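Local coordinates for protein thymidylate synthase thyX (Helicobacter pylori, PDB 3N3Y) that probably catalyses the reductive methylation of dUMP to dTMP, using methylenetetrahydrofolate as methyl donor and NADPH with bound FAD as reductant, at residues I26-W30 with Q31-Y35; V90-S93 with R94-L97; A136-N139 with L140-L144; L153-Y156 with A157-E160; K189-Q192 with D193-K196. One frame throughout, in Å; residues are numbered along the deposited sequence.

In the fold
In this homotetrameric enzyme the five contacts follow one another along the chain as short local turns and helical steps. Contacts 2, 3 and 4 form a cluster: contact 4 lies with its centre about 11 Å from that of contact 2 and about 9 Å from that of contact 3, and the helices 93-96, 127-145 and 151-154 pack together there. Contact 2 grips the dUMP phosphate and contact 4 adds a weak bond to it. Contact 5, on helix 189-201, packs against helix 74-80. Contact 1 ends helix 20-30 about 47 Å from contact 2, between centres; it touches FAD and the second subunit, consistent with FAD sites each formed by three monomers.

Contact 1 (I26-W30 with Q31-Y35); sequences IRTCW and QSFEY
Arg27 and Tyr35 cross at about a right angle at the end of helix 20-30, with the guanidinium and phenol ring planes 55° apart. The backbone and CB of Tyr35, not its ring, meet the flat guanidinium: the carbonyl C lies over the centre of one face, and CB comes within 3.5 Å of Arg27 NH2. At the edge, Ser32 OG sits in the guanidinium plane and accepts from Arg27 NE at 3.3 Å, while Arg27 NH1 goes to Asp43 in a salt bridge. A bend in the arginine chain at CG-CD (chi3 111°) turns the group across the tail of the helix.

Phe33 folds back beside Thr28, the two pointing the same way. Its CZ approaches Thr28 CA at 3.6 Å, Thr28 OG1 stands in the ring plane at the edge, and Arg27 O lies over one face toward the rim. The hydroxyl of Thr28 bonds to Gln24 O, one turn back.

Here the backbone forms a Schellman motif: Ser32 N donates to Arg27 O at 3.1 Å, Gln31 N gives a weak bond to Thr28 O at 3.5 Å, and Gln31 has positive phi. Cys29, in this last turn, touches FAD. The chemistry implies a helix end whose last carbonyls are taken up by the amides that follow, with an arginine charge probably balanced by Asp43 and steadied by a serine hydroxyl.

Contact 2 (V90-S93 with R94-L97); sequences VKSS and RYTL. With UMP (2'-deoxyuridine 5'-monophosphate), chain G.
Ser92 O is gripped from opposite faces of its carbonyl plane by Thr96 OG1 and Tyr95 N. The threonine hydroxyl donates at 2.7 Å from 49° out of the plane, and the Tyr95 amide at 3.1 Å from 62° out of it. Thr96 OG1 also rests against Lys91 CE, whose amine goes on to a salt bridge with Glu99.

Pinned in this way, the turn presents its donors to the phosphate of dUMP. Ser92 OG, anti to its own backbone N, reaches OP2 at 2.5 Å, and Arg94 N donates to OP2 in an almost straight bond. OP1 is held twice by one residue, by Ser93 OG at 2.6 Å and by Ser93 N at 3.2 Å. Ser92 closes the RHRX7S signature of the ThyX family; the amides that follow open the short, weakly bonded helix 93-96, and a helix start is a common place to receive a phosphate.

Arg94 serves the other end of the nucleotide. Its chain bends at CG-CD (chi3 67°), passing CG alongside OP2 and bringing NH1 to uracil O4 at 2.8 Å, with O4 near the guanidinium plane. Asp152 holds NE in a salt bridge, and Lys186 O of the third subunit accepts from NH1. Val90 CB packs against the sugar at C4', while its backbone N bonds to FAD O2.

Contact 3 (A136-N139 with L140-L144); sequences ALEN and LRVLL
Glu138 and Arg141 lie side by side and point the same way, their carboxylate and guanidinium planes turned 37° apart. The firm part of the pair is Arg141 NH2 to Glu138 OE2, a salt bridge of 2.8 Å; the nitrogen comes to the syn side of OE2 but 30° out of the carboxylate plane, while the oxygen stays in the guanidinium plane. Arg141 NE is looser, giving weak bonds of 3.3 Å to both Glu138 OE1 and Glu138 OE2. A bend at CB-CG in Glu138 (chi2 64°) and another farther along in Arg141 bring the two ends together. Phe106 N donates to OE1 as well, tying this buried carboxylate to the loop before helix 111-117.

Both residues belong to helix 127-145, and their pairing is the i to i+3 kind that bridges successive turns of an alpha helix. The backbone below is regular: Leu140 N reaches Ala136 O at 3.0 Å, Arg141 N reaches Leu137 O at 2.8 Å, and Val142 N meets Glu138 O at 2.9 Å nearly along the C=O axis.

On the densely packed side, Leu140 leans on Leu100 and Leu137 on Phe106 and Tyr162, while Leu144 meets helix 151-154. Asn139 and Val142 mark the more open side, both partly exposed. There the contact thins to Val142 CG2 over Glu138 O, and even the approach of that methyl to Glu138 OE2 is 4.0 Å. Leu143 CG, by contrast, presses to 3.3 Å from Asn139 O, and Leu143 and Asn139 both pack on Met132 of the third subunit.

Contact 4 (L153-Y156 with A157-E160); sequences LAKY and AMPE. With UMP (2'-deoxyuridine 5'-monophosphate), chain G.
Two backbone hydrogen bonds tie Ala157 and Met158 to the turn before them. Ala157 N donates to Ala154 O at 2.8 Å, almost straight, and Met158 N donates to Lys155 O at 3.2 Å. Each spans three residues, the spacing of a 3-10 turn, and so the chain tightens as helix 151-154 gives way to the loop that leads to strand 163-171. The second bond comes in high over its carbonyl, with Met158 N 67° out of the plane and away from either lone pair.

Van der Waals contact brings Met158 CB to 3.3 Å from Lys155 O. Apolar contact is slight between the segments and denser around them: the thioether bends back at its last torsion, taking Met158 CE to 4.3 Å from Lys155 CB. Beyond the turn, Ala157 packs on Leu143, and Met158 on Leu140, both of helix 127-145.

Charge gathers at the end of Lys155. With chi1 at 70° its CG lies between the backbone N and the carbonyl carbon, and two later bends turn the chain toward dUMP. NZ is hydrogen-bonded to Ser93 OG, and Lys155 NZ gives only a weak bond of 3.4 Å to phosphate oxygen OP3. Arg74 stands beside it and also bonds the nucleotide, so the two cations line a pocket made for an anion. Glu160 adds a salt bridge to Arg74 of the third subunit.

The chemistry suggests that Lys155 probably acts on the phosphate more through its charge than through a short bond, its ammonium steadied by the serine that itself binds OP1.

Contact 5 (K189-Q192 with D193-K196); sequences KEMQ and DLAK
The carboxylate of Asp193 has Lys189 O over one face, 3.4 Å from CG and nearly straight above it, and Lys189 NZ at its edge. NZ uses the syn lone pair of OD2 at 3.2 Å, making a hydrogen-bonded salt bridge, while Lys189 CE passes 3.6 Å from OD1. The lysine gets there by turning at CB-CG (chi2 54°) and again near its end, its chain doubling toward the aspartate one turn further on. The oxygens of the carbonyl and the carboxylate are both acceptors, and the ammonium probably eases their nearness.

Two other flat groups find their partners elsewhere. Gln192 extends its amide back past the start of the helix, where NE2 donates to Ala187 O. Glu190 OE1 is bonded to Ser73 OG and to Tyr156 OH of the third subunit, so this buried carboxylate joins the helix to its own sheet strand and to another chain.

Lys189 and Asp193 form an i to i+4 pair in the opening turns of helix 189-201. The matching backbone rungs are regular: Asp193 N to Lys189 O is 3.1 Å, Leu194 N to Glu190 O is 2.9 Å, and Lys196 N to Gln192 O is 3.0 Å.

The apolar side is built differently. Met191 CE meets Leu194 CD2 at 4.2 Å, and the two side chains turn to helix 74-80, the methionine to Ala76 and Glu79 and the leucine to Leu80. Met191 also touches Arg182, which belongs to the dUMP pocket and probably activates the base, and Ala195 packs on Leu179 of the same helix 172-182.

Contact 1 (I26-W30 with Q31-Y35)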
# COMPACT_ATOMS: atom_id res chain seq x y z
N ILE A 26 9.47 -12.53 -15.01
CA ILE A 26 9.36 -11.73 -16.21
C ILE A 26 8.96 -12.59 -17.41
O ILE A 26 8.13 -12.20 -18.24
CB ILE A 26 10.69 -10.99 -16.50
CG1 ILE A 26 11.00 -10.03 -15.34
CG2 ILE A 26 10.60 -10.25 -17.84
CD1 ILE A 26 12.37 -9.40 -15.38
N ARG A 27 9.54 -13.79 -17.48
CA ARG A 27 9.30 -14.68 -18.59
C ARG A 27 7.90 -15.28 -18.52
O ARG A 27 7.32 -15.64 -19.54
CB ARG A 27 10.38 -15.77 -18.65
CG ARG A 27 11.79 -15.19 -18.75
CD ARG A 27 12.74 -16.05 -19.58
NE ARG A 27 13.06 -15.36 -20.82
CZ ARG A 27 14.25 -14.86 -21.11
NH1 ARG A 27 15.25 -14.99 -20.25
NH2 ARG A 27 14.45 -14.24 -22.26
N THR A 28 7.34 -15.35 -17.31
CA THR A 28 5.99 -15.84 -17.12
C THR A 28 4.97 -15.00 -17.90
O THR A 28 3.99 -15.54 -18.40
CB THR A 28 5.57 -15.86 -15.63
OG1 THR A 28 6.26 -16.92 -14.95
CG2 THR A 28 4.09 -16.11 -15.53
N CYS A 29 5.22 -13.70 -17.99
CA CYS A 29 4.25 -12.79 -18.60
C CYS A 29 4.05 -13.09 -20.08
O CYS A 29 2.92 -13.14 -20.55
CB CYS A 29 4.66 -11.33 -18.41
SG CYS A 29 4.70 -10.79 -16.68
N TRP A 30 5.14 -13.27 -20.80
CA TRP A 30 5.08 -13.55 -22.23
C TRP A 30 5.42 -15.00 -22.53
O TRP A 30 5.55 -15.38 -23.69
CB TRP A 30 6.04 -12.64 -23.00
CG TRP A 30 5.75 -11.21 -22.81
CD1 TRP A 30 4.82 -10.46 -23.48
CD2 TRP A 30 6.38 -10.32 -21.88
NE1 TRP A 30 4.84 -9.16 -23.02
CE2 TRP A 30 5.79 -9.05 -22.04
CE3 TRP A 30 7.39 -10.48 -20.92
CZ2 TRP A 30 6.17 -7.94 -21.28
CZ3 TRP A 30 7.77 -9.38 -20.16
CH2 TRP A 30 7.16 -8.13 -20.35
N GLN A 31 5.57 -15.80 -21.48
CA GLN A 31 5.80 -17.24 -21.63
C GLN A 31 7.00 -17.56 -22.53
O GLN A 31 6.92 -18.42 -23.40
CB GLN A 31 4.53 -17.94 -22.16
CG GLN A 31 3.34 -17.93 -21.19
CD GLN A 31 3.52 -18.86 -20.00
OE1 GLN A 31 3.57 -18.42 -18.84
NE2 GLN A 31 3.63 -20.16 -20.28
N SER A 32 8.11 -16.86 -22.30
CA SER A 32 9.28 -16.92 -23.16
C SER A 32 10.41 -17.74 -22.53
O SER A 32 11.58 -17.44 -22.72
CB SER A 32 9.79 -15.51 -23.42
OG SER A 32 10.13 -14.89 -22.19
N PHE A 33 10.05 -18.77 -21.76
CA PHE A 33 11.05 -19.61 -21.10
C PHE A 33 12.03 -20.24 -22.10
O PHE A 33 13.15 -20.59 -21.74
CB PHE A 33 10.36 -20.69 -20.28
CG PHE A 33 9.27 -20.16 -19.39
CD1 PHE A 33 9.58 -19.56 -18.18
CD2 PHE A 33 7.94 -20.25 -19.77
CE1 PHE A 33 8.59 -19.06 -17.36
CE2 PHE A 33 6.94 -19.76 -18.96
CZ PHE A 33 7.26 -19.16 -17.75
N GLU A 34 11.59 -20.38 -23.35
CA GLU A 34 12.43 -20.94 -24.41
C GLU A 34 13.70 -20.11 -24.58
O GLU A 34 14.76 -20.65 -24.91
CB GLU A 34 11.67 -20.95 -25.73
CG GLU A 34 11.63 -19.58 -26.40
CD GLU A 34 10.71 -19.53 -27.61
OE1 GLU A 34 9.61 -20.13 -27.56
OE2 GLU A 34 11.08 -18.87 -28.61
N TYR A 35 13.60 -18.80 -24.36
CA TYR A 35 14.73 -17.90 -24.54
C TYR A 35 15.63 -17.82 -23.30
O TYR A 35 16.64 -17.11 -23.30
CB TYR A 35 14.25 -16.49 -24.90
CG TYR A 35 13.50 -16.37 -26.20
CD1 TYR A 35 14.03 -16.86 -27.39
CD2 TYR A 35 12.27 -15.73 -26.26
CE1 TYR A 35 13.35 -16.73 -28.59
CE2 TYR A 35 11.58 -15.59 -27.45
CZ TYR A 35 12.12 -16.10 -28.61
OH TYR A 35 11.44 -15.97 -29.80

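Contact 2 (V90-S93 with R94-L97)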
# COMPACT_ATOMS: atom_id res chain seq x y z
N VAL A 90 11.57 -1.36 14.78
CA VAL A 90 12.45 -0.35 15.32
C VAL A 90 12.56 -0.46 16.82
O VAL A 90 11.54 -0.55 17.52
CB VAL A 90 11.94 1.07 14.96
CG1 VAL A 90 12.90 2.14 15.45
CG2 VAL A 90 11.74 1.18 13.45
N LYS A 91 13.79 -0.44 17.31
CA LYS A 91 14.10 -0.26 18.73
C LYS A 91 13.23 0.85 19.33
O LYS A 91 13.27 1.99 18.89
CB LYS A 91 15.58 0.13 18.90
CG LYS A 91 15.98 0.47 20.34
CD LYS A 91 17.47 0.79 20.50
CE LYS A 91 17.72 1.45 21.87
NZ LYS A 91 19.10 1.98 21.99
N SER A 92 12.46 0.50 20.35
CA SER A 92 11.49 1.41 20.94
C SER A 92 12.08 2.16 22.13
O SER A 92 12.50 1.56 23.12
CB SER A 92 10.25 0.63 21.38
OG SER A 92 9.34 1.46 22.06
N SER A 93 12.10 3.48 22.03
CA SER A 93 12.56 4.29 23.15
C SER A 93 11.64 4.12 24.38
O SER A 93 12.09 4.23 25.51
CB SER A 93 12.66 5.77 22.76
OG SER A 93 11.37 6.35 22.64
N ARG A 94 10.35 3.87 24.15
CA ARG A 94 9.42 3.65 25.25
C ARG A 94 9.84 2.46 26.12
O ARG A 94 9.48 2.38 27.30
CB ARG A 94 7.99 3.43 24.74
CG ARG A 94 7.39 4.57 23.92
CD ARG A 94 5.96 4.25 23.50
NE ARG A 94 5.05 4.19 24.65
CZ ARG A 94 3.96 3.43 24.71
NH1 ARG A 94 3.62 2.66 23.69
NH2 ARG A 94 3.19 3.45 25.80
N TYR A 95 10.59 1.52 25.57
CA TYR A 95 10.94 0.32 26.32
C TYR A 95 12.43 0.05 26.49
O TYR A 95 12.80 -0.95 27.09
CB TYR A 95 10.19 -0.90 25.77
CG TYR A 95 8.72 -0.84 26.13
CD1 TYR A 95 8.31 -1.07 27.45
CD2 TYR A 95 7.75 -0.50 25.19
CE1 TYR A 95 6.97 -0.98 27.81
CE2 TYR A 95 6.41 -0.42 25.53
CZ TYR A 95 6.02 -0.66 26.85
OH TYR A 95 4.69 -0.58 27.21
N THR A 96 13.28 0.93 25.99
CA THR A 96 14.72 0.69 26.06
C THR A 96 15.52 1.84 26.68
O THR A 96 16.75 1.74 26.80
CB THR A 96 15.30 0.43 24.67
OG1 THR A 96 15.09 1.60 23.87
CG2 THR A 96 14.65 -0.78 24.00
N LEU A 97 14.85 2.94 27.02
CA LEU A 97 15.55 4.14 27.50
C LEU A 97 16.34 3.91 28.79
O LEU A 97 17.32 4.60 29.05
CB LEU A 97 14.59 5.33 27.67
CG LEU A 97 14.55 6.28 26.47
CD1 LEU A 97 13.72 7.54 26.76
CD2 LEU A 97 15.97 6.66 26.03
N1 UMP G . 6.30 2.85 17.74
C2 UMP G . 4.99 3.27 17.61
N3 UMP G . 4.17 3.28 18.73
C4 UMP G . 4.68 2.89 19.96
C5 UMP G . 6.00 2.47 20.09
C6 UMP G . 6.80 2.46 18.96
O2 UMP G . 4.56 3.62 16.51
O4 UMP G . 3.95 2.92 20.95
C1' UMP G . 7.15 2.87 16.55
C2' UMP G . 7.48 4.33 16.26
C3' UMP G . 8.97 4.31 15.95
C4' UMP G . 9.49 3.09 16.69
O3' UMP G . 9.14 4.11 14.57
O4' UMP G . 8.38 2.22 16.82
C5' UMP G . 10.01 3.45 18.09
O5' UMP G . 9.12 4.37 18.68
P UMP G . 9.23 4.93 20.19
OP1 UMP G . 10.55 5.62 20.27
OP2 UMP G . 9.07 3.80 21.19
OP3 UMP G . 8.11 5.88 20.43

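Contact 3 (A136-N139 with L140-L144)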
# COMPACT_ATOMS: atom_id res chain seq x y z
N ALA A 136 21.84 17.68 25.92
CA ALA A 136 20.49 17.11 25.93
C ALA A 136 20.51 15.67 26.42
O ALA A 136 19.62 15.25 27.16
CB ALA A 136 19.87 17.19 24.53
N LEU A 137 21.52 14.93 26.00
CA LEU A 137 21.67 13.54 26.40
C LEU A 137 21.92 13.46 27.90
O LEU A 137 21.36 12.59 28.58
CB LEU A 137 22.82 12.86 25.64
CG LEU A 137 23.13 11.40 26.03
CD1 LEU A 137 22.02 10.46 25.57
CD2 LEU A 137 24.45 10.95 25.46
N GLU A 138 22.74 14.37 28.41
CA GLU A 138 23.01 14.43 29.85
C GLU A 138 21.73 14.73 30.65
O GLU A 138 21.44 14.03 31.61
CB GLU A 138 24.14 15.43 30.17
CG GLU A 138 24.47 15.54 31.66
CD GLU A 138 25.01 14.25 32.28
OE1 GLU A 138 25.41 13.32 31.54
OE2 GLU A 138 25.05 14.16 33.53
N ASN A 139 20.97 15.74 30.26
CA ASN A 139 19.67 15.98 30.90
C ASN A 139 18.75 14.76 30.87
O ASN A 139 18.08 14.46 31.87
CB ASN A 139 18.97 17.20 30.32
CG ASN A 139 19.62 18.50 30.77
OD1 ASN A 139 19.54 19.53 30.10
ND2 ASN A 139 20.28 18.44 31.90
N LEU A 140 18.73 14.05 29.74
CA LEU A 140 17.94 12.83 29.59
C LEU A 140 18.41 11.78 30.58
O LEU A 140 17.61 11.12 31.23
CB LEU A 140 18.07 12.28 28.16
CG LEU A 140 17.21 11.07 27.77
CD1 LEU A 140 15.74 11.39 27.96
CD2 LEU A 140 17.49 10.60 26.34
N ARG A 141 19.73 11.62 30.69
CA ARG A 141 20.32 10.67 31.62
C ARG A 141 19.90 10.97 33.05
O ARG A 141 19.48 10.08 33.78
CB ARG A 141 21.85 10.64 31.52
CG ARG A 141 22.47 9.54 32.36
CD ARG A 141 23.93 9.77 32.66
NE ARG A 141 24.17 10.97 33.46
CZ ARG A 141 24.13 11.01 34.79
NH1 ARG A 141 23.83 9.93 35.49
NH2 ARG A 141 24.39 12.15 35.42
N VAL A 142 19.99 12.24 33.44
CA VAL A 142 19.55 12.66 34.75
C VAL A 142 18.06 12.35 35.03
O VAL A 142 17.73 11.84 36.11
CB VAL A 142 19.88 14.15 34.99
CG1 VAL A 142 19.18 14.68 36.25
CG2 VAL A 142 21.41 14.35 35.09
N LEU A 143 17.18 12.63 34.08
CA LEU A 143 15.75 12.36 34.27
C LEU A 143 15.51 10.91 34.61
O LEU A 143 14.74 10.58 35.51
CB LEU A 143 14.94 12.71 33.02
CG LEU A 143 14.87 14.19 32.65
CD1 LEU A 143 14.23 14.35 31.27
CD2 LEU A 143 14.13 14.99 33.71
N LEU A 144 16.19 10.04 33.87
CA LEU A 144 16.04 8.60 34.02
C LEU A 144 16.73 8.02 35.26
O LEU A 144 16.27 7.02 35.82
CB LEU A 144 16.62 7.90 32.79
CG LEU A 144 15.92 8.17 31.46
CD1 LEU A 144 16.80 7.71 30.32
CD2 LEU A 144 14.58 7.47 31.44

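Contact 4 (L153-Y156 with A157-E160)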
# COMPACT_ATOMS: atom_id res chain seq x y z
N LEU A 153 7.57 9.51 29.60
CA LEU A 153 7.65 10.93 29.90
C LEU A 153 9.03 11.44 29.56
O LEU A 153 9.19 12.51 28.96
CB LEU A 153 7.37 11.21 31.39
CG LEU A 153 6.01 10.79 31.93
CD1 LEU A 153 5.91 11.09 33.42
CD2 LEU A 153 4.88 11.47 31.15
N ALA A 154 10.04 10.68 29.93
CA ALA A 154 11.40 11.14 29.73
C ALA A 154 11.72 11.31 28.24
O ALA A 154 12.40 12.27 27.86
CB ALA A 154 12.40 10.21 30.42
N LYS A 155 11.21 10.42 27.40
CA LYS A 155 11.48 10.49 25.95
C LYS A 155 11.20 11.87 25.32
O LYS A 155 11.75 12.18 24.27
CB LYS A 155 10.75 9.37 25.19
CG LYS A 155 9.24 9.54 25.13
CD LYS A 155 8.54 8.30 24.56
CE LYS A 155 8.20 8.46 23.08
NZ LYS A 155 9.40 8.47 22.21
N TYR A 156 10.37 12.70 25.97
CA TYR A 156 10.12 14.08 25.54
C TYR A 156 11.35 14.99 25.57
O TYR A 156 11.40 16.00 24.88
CB TYR A 156 8.95 14.69 26.34
CG TYR A 156 7.65 14.15 25.81
CD1 TYR A 156 7.23 12.86 26.15
CD2 TYR A 156 6.89 14.88 24.90
CE1 TYR A 156 6.05 12.33 25.62
CE2 TYR A 156 5.71 14.35 24.36
CZ TYR A 156 5.30 13.07 24.73
OH TYR A 156 4.14 12.51 24.22
N ALA A 157 12.35 14.62 26.36
CA ALA A 157 13.56 15.42 26.45
C ALA A 157 14.66 14.93 25.51
O ALA A 157 15.73 15.50 25.46
CB ALA A 157 14.06 15.43 27.88
N MET A 158 14.40 13.87 24.77
CA MET A 158 15.44 13.25 23.97
C MET A 158 15.73 14.04 22.68
O MET A 158 14.80 14.49 22.00
CB MET A 158 15.01 11.82 23.65
CG MET A 158 15.89 11.06 22.70
SD MET A 158 15.26 9.38 22.53
CE MET A 158 13.60 9.72 21.95
N PRO A 159 17.01 14.23 22.34
CA PRO A 159 17.34 14.95 21.11
C PRO A 159 17.15 14.05 19.88
O PRO A 159 17.24 12.82 19.99
CB PRO A 159 18.82 15.27 21.29
CG PRO A 159 19.34 14.05 21.97
CD PRO A 159 18.23 13.69 22.98
N GLU A 160 16.92 14.65 18.73
CA GLU A 160 16.74 13.88 17.50
C GLU A 160 18.00 13.14 17.05
O GLU A 160 17.92 12.21 16.26
CB GLU A 160 16.23 14.77 16.37
CG GLU A 160 14.96 15.50 16.70
CD GLU A 160 13.80 15.03 15.86
OE1 GLU A 160 13.99 14.92 14.62
OE2 GLU A 160 12.71 14.78 16.43
N1 UMP G . 6.30 2.85 17.74
C2 UMP G . 4.99 3.27 17.61
N3 UMP G . 4.17 3.28 18.73
C4 UMP G . 4.68 2.89 19.96
C5 UMP G . 6.00 2.47 20.09
C6 UMP G . 6.80 2.46 18.96
O2 UMP G . 4.56 3.62 16.51
O4 UMP G . 3.95 2.92 20.95
C1' UMP G . 7.15 2.87 16.55
C2' UMP G . 7.48 4.33 16.26
C3' UMP G . 8.97 4.31 15.95
C4' UMP G . 9.49 3.09 16.69
O3' UMP G . 9.14 4.11 14.57
O4' UMP G . 8.38 2.22 16.82
C5' UMP G . 10.01 3.45 18.09
O5' UMP G . 9.12 4.37 18.68
P UMP G . 9.23 4.93 20.19
OP1 UMP G . 10.55 5.62 20.27
OP2 UMP G . 9.07 3.80 21.19
OP3 UMP G . 8.11 5.88 20.43

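Contact 5 (K189-Q192 with D193-K196)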
# COMPACT_ATOMS: atom_id res chain seq x y z
N LYS A 189 21.88 15.11 4.49
CA LYS A 189 23.17 14.43 4.42
C LYS A 189 23.14 13.01 5.00
O LYS A 189 23.72 12.10 4.44
CB LYS A 189 24.24 15.27 5.13
CG LYS A 189 25.59 14.60 5.28
CD LYS A 189 26.15 14.11 3.96
CE LYS A 189 27.65 13.83 4.07
NZ LYS A 189 28.06 13.45 5.47
N GLU A 190 22.46 12.83 6.13
CA GLU A 190 22.45 11.52 6.77
C GLU A 190 21.69 10.50 5.92
O GLU A 190 22.03 9.32 5.92
CB GLU A 190 21.86 11.58 8.18
CG GLU A 190 22.09 10.30 9.00
CD GLU A 190 21.45 10.33 10.40
OE1 GLU A 190 20.88 11.39 10.80
OE2 GLU A 190 21.48 9.29 11.09
N MET A 191 20.66 10.96 5.23
CA MET A 191 19.89 10.11 4.35
C MET A 191 20.66 9.76 3.07
O MET A 191 20.47 8.67 2.50
CB MET A 191 18.54 10.77 4.02
CG MET A 191 17.63 10.91 5.24
SD MET A 191 17.29 9.31 6.07
CE MET A 191 16.17 8.57 4.87
N GLN A 192 21.53 10.65 2.62
CA GLN A 192 22.40 10.33 1.48
C GLN A 192 23.39 9.25 1.90
O GLN A 192 23.64 8.31 1.15
CB GLN A 192 23.13 11.56 0.95
CG GLN A 192 22.23 12.74 0.63
CD GLN A 192 23.01 13.90 0.02
OE1 GLN A 192 24.11 13.70 -0.50
NE2 GLN A 192 22.45 15.10 0.07
N ASP A 193 23.92 9.36 3.10
CA ASP A 193 24.80 8.32 3.61
C ASP A 193 24.07 6.99 3.81
O ASP A 193 24.64 5.92 3.58
CB ASP A 193 25.46 8.74 4.93
CG ASP A 193 26.34 9.99 4.78
OD1 ASP A 193 26.61 10.41 3.63
OD2 ASP A 193 26.76 10.54 5.83
N LEU A 194 22.82 7.05 4.24
CA LEU A 194 22.04 5.82 4.42
C LEU A 194 21.80 5.16 3.07
O LEU A 194 21.91 3.94 2.94
CB LEU A 194 20.71 6.08 5.12
CG LEU A 194 19.78 4.86 5.17
CD1 LEU A 194 20.45 3.65 5.82
CD2 LEU A 194 18.52 5.22 5.90
N ALA A 195 21.48 5.97 2.06
CA ALA A 195 21.28 5.45 0.73
C ALA A 195 22.55 4.73 0.26
O ALA A 195 22.50 3.57 -0.18
CB ALA A 195 20.86 6.56 -0.25
N LYS A 196 23.69 5.39 0.41
CA LYS A 196 24.95 4.80 -0.01
C LYS A 196 25.23 3.53 0.78
O LYS A 196 25.61 2.51 0.22
CB LYS A 196 26.10 5.78 0.18
CG LYS A 196 27.46 5.16 -0.05
CD LYS A 196 28.58 6.03 0.50
CE LYS A 196 29.96 5.47 0.15
NZ LYS A 196 30.16 5.39 -1.33